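Local atomic coordinates of cellulase (Bacillus sp. BG-CS10, PDB entry 5E09), a protein that probably hydrolyses internal beta-1,4-glucosidic bonds of cellulose and carries a family 46 carbohydrate-binding module. Residues T245-D248 / I249-F253. Sequence-based numbering, arbitrary orientation.
Sequences TQQD and IIDTF
Gln247 extends CG trans to its backbone N (chi1 -164°) and then bends about its CB-CG bond, while Asp251, one turn on, swings its carboxylate back beside its own N (chi1 -63°), and the two groups meet as an i to i+4 pair on helix 243-261 of the TIM barrel. Gln247 NE2 donates to Asp251 OD1 at 2.8 Å; the oxygen lies close to the amide plane, yet the donor arrives from above the carboxylate plane, the two planes being turned 51° apart. Gln247 NE2 also rests 3.9 Å from Ile250 CG2, a methyl that flanks the amide. Replacing Asp251 by an alanine is likely to leave the Gln247 amide without this acceptor and free to turn on the exposed side of the helix. Beneath this pair runs regular helical bonding, such as Asp251 N to Gln247 O at 2.9 Å. On the inner side, Ile249 packs against Phe292 and Phe295 of helix 286-302, and Asp248 OD2 is hydrogen-bonded to Tyr225 of barrel strand 219-225. The carbonyl of Asp248 is gripped twice by Thr252: Thr252 N comes from one face of the carbonyl plane, 3.0 Å from Asp248 O, and Thr252 OG1 from the opposite face, donating to the same oxygen at 2.6 Å.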
ATOM      1  N   THR A 245       7.518  12.919  -2.740  1.00 42.06           N
ATOM      2  CA  THR A 245       7.102  11.677  -2.095  1.00 45.89           C
ATOM      3  C   THR A 245       8.049  11.345  -0.933  1.00 43.43           C
ATOM      4  O   THR A 245       7.622  11.042   0.208  1.00 55.23           O
ATOM      5  CB  THR A 245       7.067  10.528  -3.120  1.00 45.10           C
ATOM      6  OG1 THR A 245       6.409  10.982  -4.309  1.00 37.83           O
ATOM      7  CG2 THR A 245       6.326   9.322  -2.569  1.00 41.22           C
ATOM      8  N   GLN A 246       9.343  11.450  -1.228  1.00 42.42           N
ATOM      9  CA  GLN A 246      10.392  11.192  -0.248  1.00 44.81           C
ATOM     10  C   GLN A 246      10.277  12.139   0.942  1.00 40.01           C
ATOM     11  O   GLN A 246      10.332  11.718   2.105  1.00 39.82           O
ATOM     12  CB  GLN A 246      11.765  11.328  -0.908  1.00 41.38           C
ATOM     13  CG  GLN A 246      11.927  10.455  -2.149  1.00 49.02           C
ATOM     14  CD  GLN A 246      13.292  10.583  -2.796  1.00 56.40           C
ATOM     15  OE1 GLN A 246      13.515  11.453  -3.635  1.00 62.66           O
ATOM     16  NE2 GLN A 246      14.211   9.706  -2.416  1.00 72.83           N
ATOM     17  N   GLN A 247      10.093  13.419   0.636  1.00 44.66           N
ATOM     18  CA  GLN A 247      10.019  14.452   1.657  1.00 40.67           C
ATOM     19  C   GLN A 247       8.793  14.261   2.529  1.00 53.54           C
ATOM     20  O   GLN A 247       8.840  14.523   3.732  1.00 46.50           O
ATOM     21  CB  GLN A 247      10.003  15.843   1.027  1.00 39.90           C
ATOM     22  CG  GLN A 247      10.317  16.956   2.015  1.00 41.05           C
ATOM     23  CD  GLN A 247      11.667  16.767   2.686  1.00 56.11           C
ATOM     24  OE1 GLN A 247      12.672  16.518   2.019  1.00 58.28           O
ATOM     25  NE2 GLN A 247      11.696  16.875   4.011  1.00 51.56           N
ATOM     26  N   ASP A 248       7.700  13.801   1.919  1.00 47.03           N
ATOM     27  CA  ASP A 248       6.484  13.512   2.672  1.00 39.09           C
ATOM     28  C   ASP A 248       6.735  12.399   3.681  1.00 40.31           C
ATOM     29  O   ASP A 248       6.284  12.472   4.836  1.00 44.21           O
ATOM     30  CB  ASP A 248       5.341  13.128   1.741  1.00 38.18           C
ATOM     31  CG  ASP A 248       4.015  13.060   2.463  1.00 49.82           C
ATOM     32  OD1 ASP A 248       3.464  14.137   2.780  1.00 49.83           O
ATOM     33  OD2 ASP A 248       3.531  11.934   2.723  1.00 46.72           O
ATOM     34  N   ILE A 249       7.460  11.368   3.253  1.00 41.78           N
ATOM     35  CA  ILE A 249       7.861  10.323   4.202  1.00 49.86           C
ATOM     36  C   ILE A 249       8.701  10.885   5.368  1.00 48.66           C
ATOM     37  O   ILE A 249       8.403  10.655   6.565  1.00 41.29           O
ATOM     38  CB  ILE A 249       8.651   9.215   3.491  1.00 43.72           C
ATOM     39  CG1 ILE A 249       7.733   8.470   2.515  1.00 47.55           C
ATOM     40  CG2 ILE A 249       9.278   8.268   4.505  1.00 42.00           C
ATOM     41  CD1 ILE A 249       8.453   7.536   1.575  1.00 35.07           C
ATOM     42  N   ILE A 250       9.740  11.633   5.010  1.00 48.56           N
ATOM     43  CA  ILE A 250      10.663  12.186   5.998  1.00 45.82           C
ATOM     44  C   ILE A 250       9.954  13.075   7.018  1.00 48.44           C
ATOM     45  O   ILE A 250      10.119  12.885   8.221  1.00 46.46           O
ATOM     46  CB  ILE A 250      11.794  12.979   5.313  1.00 59.25           C
ATOM     47  CG1 ILE A 250      12.772  12.016   4.641  1.00 50.33           C
ATOM     48  CG2 ILE A 250      12.532  13.852   6.319  1.00 48.00           C
ATOM     49  CD1 ILE A 250      13.922  12.703   3.962  1.00 51.62           C
ATOM     50  N   ASP A 251       9.162  14.031   6.539  1.00 40.76           N
ATOM     51  CA  ASP A 251       8.422  14.932   7.420  1.00 43.19           C
ATOM     52  C   ASP A 251       7.449  14.163   8.313  1.00 52.55           C
ATOM     53  O   ASP A 251       7.446  14.329   9.554  1.00 57.44           O
ATOM     54  CB  ASP A 251       7.658  15.984   6.605  1.00 49.71           C
ATOM     55  CG  ASP A 251       8.581  16.902   5.811  1.00 67.26           C
ATOM     56  OD1 ASP A 251       9.797  16.938   6.103  1.00 67.36           O
ATOM     57  OD2 ASP A 251       8.090  17.599   4.897  1.00 64.25           O
ATOM     58  N   THR A 252       6.633  13.317   7.679  1.00 40.07           N
ATOM     59  CA  THR A 252       5.627  12.554   8.411  1.00 48.28           C
ATOM     60  C   THR A 252       6.239  11.824   9.596  1.00 37.72           C
ATOM     61  O   THR A 252       5.821  12.001  10.756  1.00 47.97           O
ATOM     62  CB  THR A 252       4.917  11.525   7.511  1.00 45.98           C
ATOM     63  OG1 THR A 252       4.245  12.200   6.440  1.00 44.49           O
ATOM     64  CG2 THR A 252       3.908  10.723   8.318  1.00 38.16           C
ATOM     65  N   PHE A 253       7.255  11.018   9.326  1.00 43.39           N
ATOM     66  CA  PHE A 253       7.744  10.178  10.404  1.00 40.04           C
ATOM     67  C   PHE A 253       8.734  10.906  11.309  1.00 38.92           C
ATOM     68  O   PHE A 253       8.995  10.464  12.424  1.00 53.27           O
ATOM     69  CB  PHE A 253       8.300   8.887   9.821  1.00 36.73           C
ATOM     70  CG  PHE A 253       7.214   7.989   9.291  1.00 36.60           C
ATOM     71  CD1 PHE A 253       6.402   7.287  10.166  1.00 29.73           C
ATOM     72  CD2 PHE A 253       6.953   7.911   7.935  1.00 33.23           C
ATOM     73  CE1 PHE A 253       5.376   6.485   9.701  1.00 42.58           C
ATOM     74  CE2 PHE A 253       5.930   7.109   7.455  1.00 51.82           C
ATOM     75  CZ  PHE A 253       5.138   6.392   8.341  1.00 41.02           C
TER